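Local coordinates for protein trans-2-enoyl-CoA reductase (Treponema denticola ATCC 35405, PDB 4GGO) that catalyses the NADH-dependent reduction of the carbon-carbon double bond of trans-2-enoyl-CoA substrates, such as crotonyl-CoA to butyryl-CoA, in bacterial fatty acid synthesis, at residues Arg67-Thr78 with Phe103-Ser114; Ile139-Ser147 with Gly221-Tyr232. All blocks are in the same frame, centred on the assembly; numbering follows the deposited sequence.

Interaction 1 of 2, residues Arg67-Thr78 with Phe103-Ser114; sequences RITAAFGYGAAT and FDEAAKREGLYS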
loop_
_atom_site.group_PDB
_atom_site.type_symbol
_atom_site.label_atom_id
_atom_site.label_comp_id
_atom_site.label_asym_id
_atom_site.label_seq_id
_atom_site.Cartn_x
_atom_site.Cartn_y
_atom_site.Cartn_z
ATOM N N ARG A 67 8.961 -3.117 -3.126
ATOM C CA ARG A 67 10.334 -2.788 -3.481
ATOM C C ARG A 67 11.300 -3.670 -2.700
ATOM O O ARG A 67 12.269 -4.189 -3.254
ATOM C CB ARG A 67 10.624 -1.309 -3.218
ATOM C CG ARG A 67 11.793 -0.766 -4.026
ATOM C CD ARG A 67 12.123 0.673 -3.656
ATOM N NE ARG A 67 13.233 1.186 -4.454
ATOM C CZ ARG A 67 13.792 2.381 -4.285
ATOM N NH1 ARG A 67 13.349 3.198 -3.339
ATOM N NH2 ARG A 67 14.798 2.756 -5.063
ATOM N N ILE A 68 11.019 -3.845 -1.412
ATOM C CA ILE A 68 11.842 -4.683 -0.545
ATOM C C ILE A 68 11.851 -6.145 -0.999
ATOM O O ILE A 68 12.902 -6.787 -1.029
ATOM C CB ILE A 68 11.378 -4.589 0.925
ATOM C CG1 ILE A 68 11.680 -3.197 1.487
ATOM C CG2 ILE A 68 12.045 -5.658 1.778
ATOM C CD1 ILE A 68 11.233 -3.007 2.918
ATOM N N THR A 69 10.680 -6.664 -1.360
ATOM C CA THR A 69 10.575 -8.041 -1.830
ATOM C C THR A 69 11.352 -8.243 -3.131
ATOM O O THR A 69 12.065 -9.233 -3.294
ATOM C CB THR A 69 9.106 -8.468 -2.040
ATOM O OG1 THR A 69 8.384 -8.331 -0.809
ATOM C CG2 THR A 69 9.029 -9.919 -2.503
ATOM N N ALA A 70 11.216 -7.294 -4.052
ATOM C CA ALA A 70 11.915 -7.368 -5.330
ATOM C C ALA A 70 13.425 -7.280 -5.143
ATOM O O ALA A 70 14.177 -8.058 -5.726
ATOM C CB ALA A 70 11.432 -6.271 -6.269
ATOM N N ALA A 71 13.859 -6.334 -4.319
ATOM C CA ALA A 71 15.284 -6.079 -4.130
ATOM C C ALA A 71 15.968 -7.122 -3.250
ATOM O O ALA A 71 16.970 -7.711 -3.644
ATOM C CB ALA A 71 15.505 -4.678 -3.568
ATOM N N PHE A 72 15.426 -7.351 -2.058
ATOM C CA PHE A 72 16.108 -8.194 -1.081
ATOM C C PHE A 72 15.666 -9.654 -1.106
ATOM O O PHE A 72 16.243 -10.496 -0.419
ATOM C CB PHE A 72 15.967 -7.604 0.323
ATOM C CG PHE A 72 16.566 -6.236 0.458
ATOM C CD1 PHE A 72 17.934 -6.076 0.607
ATOM C CD2 PHE A 72 15.765 -5.107 0.419
ATOM C CE1 PHE A 72 18.489 -4.816 0.725
ATOM C CE2 PHE A 72 16.316 -3.845 0.539
ATOM C CZ PHE A 72 17.680 -3.700 0.691
ATOM N N GLY A 73 14.648 -9.950 -1.906
ATOM C CA GLY A 73 14.197 -11.319 -2.073
ATOM C C GLY A 73 14.674 -11.905 -3.387
ATOM O O GLY A 73 14.996 -13.091 -3.470
ATOM N N TYR A 74 14.729 -11.070 -4.418
ATOM C CA TYR A 74 15.064 -11.541 -5.758
ATOM C C TYR A 74 16.334 -10.911 -6.328
ATOM O O TYR A 74 16.843 -11.355 -7.356
ATOM C CB TYR A 74 13.880 -11.332 -6.706
ATOM C CG TYR A 74 12.692 -12.212 -6.385
ATOM C CD1 TYR A 74 12.582 -13.488 -6.925
ATOM C CD2 TYR A 74 11.685 -11.772 -5.533
ATOM C CE1 TYR A 74 11.502 -14.299 -6.633
ATOM C CE2 TYR A 74 10.600 -12.577 -5.233
ATOM C CZ TYR A 74 10.515 -13.839 -5.786
ATOM O OH TYR A 74 9.438 -14.644 -5.493
ATOM N N GLY A 75 16.843 -9.882 -5.657
ATOM C CA GLY A 75 18.076 -9.236 -6.077
ATOM C C GLY A 75 17.876 -8.261 -7.221
ATOM O O GLY A 75 18.826 -7.904 -7.918
ATOM N N ALA A 76 16.636 -7.822 -7.411
ATOM C CA ALA A 76 16.296 -6.964 -8.541
ATOM C C ALA A 76 16.789 -5.533 -8.373
ATOM O O ALA A 76 16.937 -5.038 -7.255
ATOM C CB ALA A 76 14.792 -6.974 -8.781
ATOM N N ALA A 77 17.049 -4.878 -9.499
ATOM C CA ALA A 77 17.330 -3.452 -9.506
ATOM C C ALA A 77 15.999 -2.717 -9.442
ATOM O O ALA A 77 15.060 -3.061 -10.159
ATOM C CB ALA A 77 18.091 -3.071 -10.762
ATOM N N THR A 78 15.906 -1.716 -8.573
ATOM C CA THR A 78 14.645 -1.006 -8.396
ATOM C C THR A 78 14.778 0.505 -8.530
ATOM O O THR A 78 15.723 1.111 -8.025
ATOM C CB THR A 78 13.991 -1.309 -7.027
ATOM O OG1 THR A 78 14.764 -0.712 -5.976
ATOM C CG2 THR A 78 13.881 -2.809 -6.793
ATOM N N PHE A 103 16.043 2.265 3.032
ATOM C CA PHE A 103 16.062 1.316 1.925
ATOM C C PHE A 103 17.323 1.458 1.081
ATOM O O PHE A 103 18.046 0.485 0.866
ATOM C CB PHE A 103 14.826 1.481 1.036
ATOM C CG PHE A 103 14.765 0.497 -0.100
ATOM C CD1 PHE A 103 15.352 0.789 -1.324
ATOM C CD2 PHE A 103 14.129 -0.722 0.058
ATOM C CE1 PHE A 103 15.306 -0.119 -2.363
ATOM C CE2 PHE A 103 14.076 -1.632 -0.981
ATOM C CZ PHE A 103 14.667 -1.332 -2.192
ATOM N N ASP A 104 17.571 2.670 0.594
ATOM C CA ASP A 104 18.714 2.932 -0.278
ATOM C C ASP A 104 20.038 2.610 0.407
ATOM O O ASP A 104 20.969 2.115 -0.227
ATOM C CB ASP A 104 18.702 4.384 -0.763
ATOM C CG ASP A 104 17.604 4.648 -1.776
ATOM O OD1 ASP A 104 17.181 3.694 -2.461
ATOM O OD2 ASP A 104 17.166 5.812 -1.890
ATOM N N GLU A 105 20.112 2.890 1.703
ATOM C CA GLU A 105 21.301 2.579 2.486
ATOM C C GLU A 105 21.508 1.070 2.570
ATOM O O GLU A 105 22.632 0.580 2.449
ATOM C CB GLU A 105 21.188 3.187 3.885
ATOM C CG GLU A 105 22.405 2.970 4.766
ATOM C CD GLU A 105 22.471 3.961 5.913
ATOM O OE1 GLU A 105 22.097 5.135 5.706
ATOM O OE2 GLU A 105 22.894 3.568 7.020
ATOM N N ALA A 106 20.417 0.338 2.771
ATOM C CA ALA A 106 20.475 -1.117 2.837
ATOM C C ALA A 106 20.806 -1.711 1.473
ATOM O O ALA A 106 21.590 -2.654 1.372
ATOM C CB ALA A 106 19.160 -1.678 3.358
ATOM N N ALA A 107 20.203 -1.153 0.428
ATOM C CA ALA A 107 20.421 -1.629 -0.935
ATOM C C ALA A 107 21.867 -1.416 -1.370
ATOM O O ALA A 107 22.444 -2.248 -2.070
ATOM C CB ALA A 107 19.470 -0.935 -1.895
ATOM N N LYS A 108 22.445 -0.296 -0.950
ATOM C CA LYS A 108 23.830 0.022 -1.273
ATOM C C LYS A 108 24.765 -0.969 -0.586
ATOM O O LYS A 108 25.754 -1.414 -1.170
ATOM C CB LYS A 108 24.156 1.456 -0.843
ATOM C CG LYS A 108 25.362 2.074 -1.542
ATOM C CD LYS A 108 26.633 1.931 -0.719
ATOM C CE LYS A 108 27.768 2.743 -1.323
ATOM N NZ LYS A 108 28.990 2.713 -0.474
ATOM N N ARG A 109 24.433 -1.318 0.652
ATOM C CA ARG A 109 25.228 -2.260 1.431
ATOM C C ARG A 109 25.218 -3.655 0.805
ATOM O O ARG A 109 26.203 -4.391 0.886
ATOM C CB ARG A 109 24.719 -2.310 2.876
ATOM C CG ARG A 109 25.506 -3.235 3.789
ATOM C CD ARG A 109 25.178 -2.992 5.257
ATOM N NE ARG A 109 23.755 -3.145 5.546
ATOM C CZ ARG A 109 22.974 -2.168 5.997
ATOM N NH1 ARG A 109 23.477 -0.961 6.218
ATOM N NH2 ARG A 109 21.690 -2.399 6.234
ATOM N N GLU A 110 24.104 -4.008 0.171
ATOM C CA GLU A 110 23.960 -5.313 -0.465
ATOM C C GLU A 110 24.606 -5.349 -1.845
ATOM O O GLU A 110 24.805 -6.421 -2.417
ATOM C CB GLU A 110 22.482 -5.690 -0.583
ATOM C CG GLU A 110 21.791 -5.940 0.745
ATOM C CD GLU A 110 22.091 -7.314 1.313
ATOM O OE1 GLU A 110 22.758 -8.115 0.625
ATOM O OE2 GLU A 110 21.654 -7.592 2.450
ATOM N N GLY A 111 24.929 -4.175 -2.377
ATOM C CA GLY A 111 25.510 -4.078 -3.703
ATOM C C GLY A 111 24.449 -4.095 -4.786
ATOM O O GLY A 111 24.697 -4.537 -5.908
ATOM N N LEU A 112 23.259 -3.612 -4.444
ATOM C CA LEU A 112 22.146 -3.562 -5.383
ATOM C C LEU A 112 21.981 -2.164 -5.966
ATOM O O LEU A 112 22.207 -1.165 -5.279
ATOM C CB LEU A 112 20.847 -3.976 -4.687
ATOM C CG LEU A 112 20.783 -5.373 -4.069
ATOM C CD1 LEU A 112 19.480 -5.552 -3.302
ATOM C CD2 LEU A 112 20.927 -6.441 -5.141
ATOM N N TYR A 113 21.584 -2.092 -7.232
ATOM C CA TYR A 113 21.240 -0.813 -7.840
ATOM C C TYR A 113 19.901 -0.332 -7.297
ATOM O O TYR A 113 18.902 -1.052 -7.356
ATOM C CB TYR A 113 21.173 -0.927 -9.363
ATOM C CG TYR A 113 20.564 0.287 -10.034
ATOM C CD1 TYR A 113 21.325 1.421 -10.288
ATOM C CD2 TYR A 113 19.227 0.298 -10.414
ATOM C CE1 TYR A 113 20.771 2.531 -10.899
ATOM C CE2 TYR A 113 18.665 1.402 -11.023
ATOM C CZ TYR A 113 19.442 2.515 -11.265
ATOM O OH TYR A 113 18.882 3.614 -11.873
ATOM N N SER A 114 19.880 0.889 -6.772
ATOM C CA SER A 114 18.655 1.464 -6.237
ATOM C C SER A 114 18.650 2.981 -6.366
ATOM O O SER A 114 19.506 3.666 -5.805
ATOM C CB SER A 114 18.467 1.063 -4.774
ATOM O OG SER A 114 17.280 1.624 -4.244
HETATM O O HOH W 1 17.155 -2.627 -5.543
#
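Arg67 and Phe103 both hold CG trans to the backbone N (chi1 -158° and -178°), which turns the two side chains into the gap between helices 61-74 and 95-110. The Arg67 chain then runs extended over one face of the Phe103 ring. Arg67 CD lies 3.8 Å from the centroid of the Phe103 ring in a CH-pi contact. Arg67 NE sits 3.2 Å from Phe103 CE1. The guanidinium is not far from parallel with the ring. Arg67 NE donates to Thr78 OG1 at 2.9 Å, and Arg67 NH1 bonds Thr116, which also binds Asp104. These bonds fix the rotation of the guanidinium. The salt bridge to Asp104 is long and rests on charge alone, since Asp104 OD1 lies well out of the guanidinium plane. Ser114 OG donates to Asp104 OD1 at 2.7 Å.

Phe72 and Phe103 form an offset edge-to-face pair, the edge of Phe72 toward the face of Phe103, with planes at 76°. Phe72 is a knob among Phe103, Ala106, Ala107 and Glu110, while Phe103 is a knob among Arg67, Ile68, Ala71 and Phe72. Leu112 CD1 packs 3.3 Å from Ala71 O. One water joins Ala76 O, Tyr113 O and Thr78 OG1 beside a weak bond from Thr78 N to Tyr113 O. Strand 77-82, helix 95-110 and strand 114-118 form a beta-alpha-beta unit of the Rossmann fold, here packed against the preceding helix.

Interaction 2 of 2, residues Ile139-Ser147 with Gly221-Tyr232; sequences IKFDLIVYS and GLLEEGCITLAY
Ile144 and Thr229 sit side by side in the tightly packed middle of two parallel strands, 141-146 and 227-233, their side chains on the same face. Ile144 O takes two bonds, from Leu230 N at 3.0 Å and from Thr229 OG1 at 3.1 Å. The hydroxyl comes in tilted from the carbonyl plane, whereas the amide approaches nearly end-on to the C=O. Ile144 N bonds Ile228 O at 2.7 Å, and Tyr146 N bonds Leu230 O. Trp210 also bonds Thr229 OG1.

Side chains alternate between the two faces. On one, Leu143 CD1 meets Ile228 CG2 at 3.7 Å. Helix 311-323 packs on Leu143 and Leu230, and also on Tyr232, whose CE2 lies 3.6 Å from Val145 CG1. On the face of Ile144, Ile144 CD1 reaches Leu223 CD2 at 3.6 Å, the two side chains meeting at about a right angle. With SG trans to its backbone N (chi1 -178°), Cys227 lies against the backbone of Phe141 and Asp142. Cys227 SG is 3.2 Å from Phe141 O.

The solvent side is limited to the far end. Phe141 and Leu222 stay buried there, joined by a bond from Phe141 N to Leu222 O, while Glu224 N bonds Phe141 O. Leu223 and Glu224 are partly exposed, Lys140 and Glu225 exposed. Lys140 stretches past Gly221, with Lys140 CE 3.2 Å from Gly221 O. Lys140 NZ and the Glu224 carboxylate have opposite charges but do not touch. Such a pair of neighbouring parallel strands, with NAD(+)-binding residues Leu148 and Tyr62 beside their C-terminal ends, belongs to the central sheet of a Rossmann fold.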
loop_
_atom_site.group_PDB
_atom_site.type_symbol
_atom_site.label_atom_id
_atom_site.label_comp_id
_atom_site.label_asym_id
_atom_site.label_seq_id
_atom_site.Cartn_x
_atom_site.Cartn_y
_atom_site.Cartn_z
ATOM N N ILE A 139 18.081 0.272 -18.812
ATOM C CA ILE A 139 17.090 -0.525 -18.100
ATOM C C ILE A 139 15.768 -0.626 -18.855
ATOM O O ILE A 139 15.207 0.382 -19.285
ATOM C CB ILE A 139 16.825 0.043 -16.687
ATOM C CG1 ILE A 139 18.021 -0.220 -15.771
ATOM C CG2 ILE A 139 15.567 -0.566 -16.081
ATOM C CD1 ILE A 139 17.851 0.333 -14.374
ATOM N N LYS A 140 15.291 -1.856 -19.028
ATOM C CA LYS A 140 13.925 -2.110 -19.464
ATOM C C LYS A 140 13.187 -2.809 -18.328
ATOM O O LYS A 140 13.639 -3.840 -17.831
ATOM C CB LYS A 140 13.897 -2.985 -20.718
ATOM C CG LYS A 140 14.267 -2.268 -22.009
ATOM C CD LYS A 140 13.985 -3.158 -23.214
ATOM C CE LYS A 140 14.237 -2.435 -24.525
ATOM N NZ LYS A 140 13.865 -3.276 -25.697
ATOM N N PHE A 141 12.056 -2.246 -17.914
ATOM C CA PHE A 141 11.313 -2.781 -16.775
ATOM C C PHE A 141 10.556 -4.063 -17.115
ATOM O O PHE A 141 9.931 -4.164 -18.172
ATOM C CB PHE A 141 10.343 -1.733 -16.226
ATOM C CG PHE A 141 11.016 -0.500 -15.690
ATOM C CD1 PHE A 141 11.767 -0.555 -14.528
ATOM C CD2 PHE A 141 10.885 0.716 -16.340
ATOM C CE1 PHE A 141 12.385 0.576 -14.029
ATOM C CE2 PHE A 141 11.497 1.852 -15.845
ATOM C CZ PHE A 141 12.249 1.783 -14.688
ATOM N N ASP A 142 10.614 -5.038 -16.213
ATOM C CA ASP A 142 9.863 -6.280 -16.379
ATOM C C ASP A 142 8.789 -6.430 -15.302
ATOM O O ASP A 142 7.986 -7.361 -15.338
ATOM C CB ASP A 142 10.795 -7.496 -16.394
ATOM C CG ASP A 142 11.695 -7.560 -15.176
ATOM O OD1 ASP A 142 11.277 -8.148 -14.158
ATOM O OD2 ASP A 142 12.822 -7.027 -15.240
ATOM N N LEU A 143 8.784 -5.506 -14.346
ATOM C CA LEU A 143 7.744 -5.453 -13.326
ATOM C C LEU A 143 7.489 -4.015 -12.890
ATOM O O LEU A 143 8.404 -3.319 -12.452
ATOM C CB LEU A 143 8.113 -6.309 -12.113
ATOM C CG LEU A 143 7.158 -6.193 -10.922
ATOM C CD1 LEU A 143 5.763 -6.689 -11.285
ATOM C CD2 LEU A 143 7.698 -6.943 -9.717
ATOM N N ILE A 144 6.243 -3.572 -13.016
ATOM C CA ILE A 144 5.877 -2.215 -12.628
ATOM C C ILE A 144 4.766 -2.223 -11.589
ATOM O O ILE A 144 3.627 -2.578 -11.885
ATOM C CB ILE A 144 5.433 -1.378 -13.839
ATOM C CG1 ILE A 144 6.536 -1.349 -14.897
ATOM C CG2 ILE A 144 5.069 0.035 -13.406
ATOM C CD1 ILE A 144 6.181 -0.539 -16.115
ATOM N N VAL A 145 5.102 -1.825 -10.369
ATOM C CA VAL A 145 4.140 -1.834 -9.276
ATOM C C VAL A 145 3.541 -0.450 -9.061
ATOM O O VAL A 145 4.243 0.491 -8.692
ATOM C CB VAL A 145 4.786 -2.324 -7.969
ATOM C CG1 VAL A 145 3.764 -2.330 -6.842
ATOM C CG2 VAL A 145 5.385 -3.713 -8.165
ATOM N N TYR A 146 2.238 -0.332 -9.296
ATOM C CA TYR A 146 1.540 0.931 -9.086
ATOM C C TYR A 146 0.824 0.926 -7.741
ATOM O O TYR A 146 -0.241 0.326 -7.599
ATOM C CB TYR A 146 0.541 1.196 -10.214
ATOM C CG TYR A 146 -0.030 2.597 -10.202
ATOM C CD1 TYR A 146 -1.168 2.901 -9.465
ATOM C CD2 TYR A 146 0.573 3.618 -10.925
ATOM C CE1 TYR A 146 -1.689 4.182 -9.449
ATOM C CE2 TYR A 146 0.060 4.901 -10.915
ATOM C CZ TYR A 146 -1.071 5.177 -10.177
ATOM O OH TYR A 146 -1.585 6.452 -10.165
ATOM N N SER A 147 1.410 1.602 -6.758
ATOM C CA SER A 147 0.846 1.632 -5.412
ATOM C C SER A 147 0.727 3.055 -4.877
ATOM O O SER A 147 0.990 3.309 -3.702
ATOM C CB SER A 147 1.696 0.787 -4.461
ATOM O OG SER A 147 1.172 0.819 -3.143
ATOM N N GLY A 221 10.137 2.645 -25.260
ATOM C CA GLY A 221 10.700 1.311 -25.365
ATOM C C GLY A 221 11.358 0.853 -24.077
ATOM O O GLY A 221 12.403 0.204 -24.100
ATOM N N LEU A 222 10.741 1.189 -22.950
ATOM C CA LEU A 222 11.299 0.853 -21.645
ATOM C C LEU A 222 10.562 -0.310 -20.985
ATOM O O LEU A 222 10.695 -0.538 -19.783
ATOM C CB LEU A 222 11.286 2.078 -20.728
ATOM C CG LEU A 222 12.165 3.249 -21.166
ATOM C CD1 LEU A 222 12.008 4.420 -20.213
ATOM C CD2 LEU A 222 13.622 2.820 -21.254
ATOM N N LEU A 223 9.786 -1.044 -21.776
ATOM C CA LEU A 223 9.074 -2.211 -21.273
ATOM C C LEU A 223 9.610 -3.487 -21.907
ATOM O O LEU A 223 9.627 -3.620 -23.130
ATOM C CB LEU A 223 7.574 -2.092 -21.549
ATOM C CG LEU A 223 6.862 -0.848 -21.018
ATOM C CD1 LEU A 223 5.360 -0.966 -21.228
ATOM C CD2 LEU A 223 7.189 -0.628 -19.553
ATOM N N GLU A 224 10.048 -4.421 -21.071
ATOM C CA GLU A 224 10.479 -5.724 -21.555
ATOM C C GLU A 224 9.257 -6.510 -22.014
ATOM O O GLU A 224 8.163 -6.332 -21.477
ATOM C CB GLU A 224 11.221 -6.487 -20.455
ATOM C CG GLU A 224 11.844 -7.795 -20.914
ATOM C CD GLU A 224 12.828 -7.600 -22.052
ATOM O OE1 GLU A 224 13.991 -7.236 -21.778
ATOM O OE2 GLU A 224 12.437 -7.807 -23.221
ATOM N N GLU A 225 9.441 -7.362 -23.018
ATOM C CA GLU A 225 8.367 -8.217 -23.509
ATOM C C GLU A 225 7.803 -9.061 -22.370
ATOM O O GLU A 225 8.546 -9.757 -21.679
ATOM C CB GLU A 225 8.883 -9.128 -24.626
ATOM C CG GLU A 225 7.815 -9.992 -25.283
ATOM C CD GLU A 225 7.009 -9.238 -26.324
ATOM O OE1 GLU A 225 7.391 -8.098 -26.667
ATOM O OE2 GLU A 225 5.992 -9.787 -26.801
ATOM N N GLY A 226 6.490 -8.984 -22.172
ATOM C CA GLY A 226 5.831 -9.736 -21.121
ATOM C C GLY A 226 5.908 -9.059 -19.765
ATOM O O GLY A 226 5.748 -9.707 -18.730
ATOM N N CYS A 227 6.151 -7.751 -19.774
ATOM C CA CYS A 227 6.264 -6.977 -18.540
ATOM C C CYS A 227 4.992 -7.056 -17.703
ATOM O O CYS A 227 3.884 -6.897 -18.216
ATOM C CB CYS A 227 6.590 -5.515 -18.852
ATOM S SG CYS A 227 6.807 -4.465 -17.394
ATOM N N ILE A 228 5.160 -7.310 -16.410
ATOM C CA ILE A 228 4.035 -7.354 -15.486
ATOM C C ILE A 228 3.810 -5.982 -14.864
ATOM O O ILE A 228 4.750 -5.352 -14.381
ATOM C CB ILE A 228 4.282 -8.363 -14.351
ATOM C CG1 ILE A 228 4.448 -9.777 -14.912
ATOM C CG2 ILE A 228 3.149 -8.315 -13.335
ATOM C CD1 ILE A 228 4.757 -10.816 -13.857
ATOM N N THR A 229 2.569 -5.509 -14.883
ATOM C CA THR A 229 2.229 -4.293 -14.155
ATOM C C THR A 229 0.979 -4.492 -13.299
ATOM O O THR A 229 -0.021 -5.047 -13.756
ATOM C CB THR A 229 2.100 -3.055 -15.084
ATOM O OG1 THR A 229 1.868 -1.882 -14.293
ATOM C CG2 THR A 229 0.968 -3.227 -16.084
ATOM N N LEU A 230 1.053 -4.052 -12.047
ATOM C CA LEU A 230 -0.030 -4.264 -11.097
ATOM C C LEU A 230 -0.465 -2.960 -10.445
ATOM O O LEU A 230 0.353 -2.077 -10.198
ATOM C CB LEU A 230 0.403 -5.240 -10.000
ATOM C CG LEU A 230 1.060 -6.560 -10.401
ATOM C CD1 LEU A 230 1.411 -7.366 -9.160
ATOM C CD2 LEU A 230 0.153 -7.357 -11.314
ATOM N N ALA A 231 -1.759 -2.851 -10.170
ATOM C CA ALA A 231 -2.283 -1.760 -9.363
ATOM C C ALA A 231 -3.023 -2.360 -8.175
ATOM O O ALA A 231 -3.906 -3.201 -8.344
ATOM C CB ALA A 231 -3.207 -0.876 -10.183
ATOM N N TYR A 232 -2.649 -1.939 -6.973
ATOM C CA TYR A 232 -3.237 -2.493 -5.761
ATOM C C TYR A 232 -4.603 -1.886 -5.476
ATOM O O TYR A 232 -4.850 -0.715 -5.768
ATOM C CB TYR A 232 -2.296 -2.300 -4.573
ATOM C CG TYR A 232 -1.012 -3.086 -4.701
ATOM C CD1 TYR A 232 -1.009 -4.351 -5.277
ATOM C CD2 TYR A 232 0.196 -2.566 -4.257
ATOM C CE1 TYR A 232 0.159 -5.080 -5.401
ATOM C CE2 TYR A 232 1.373 -3.288 -4.377
ATOM C CZ TYR A 232 1.347 -4.545 -4.951
ATOM O OH TYR A 232 2.509 -5.272 -5.077
HETATM O O HOH W 2 7.805 -10.149 -17.173
#

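In the fold
Both interactions belong to one parallel sheet, with their centres about 17 Å apart. Interaction 1 lies at the edge, where 77-82 pairs with the outermost strand 114-118. Interaction 2 joins 141-146 to 227-233 further in, with strand 52-56 between the two pairs. They meet directly at Tyr113 CE2 and Ile139 CD1, 3.6 Å apart. Each lies close to NAD(+)-binding residues. The side chain of Arg67 comes within about 4 Å of that of Cys58, and about 9 Å of that of Glu84, which plays an important role in discriminating NADH from NADPH. In interaction 2 the side chain of Tyr146 is about 3 Å from that of Leu148, and that of Tyr232 about 4 Å from that of Tyr62.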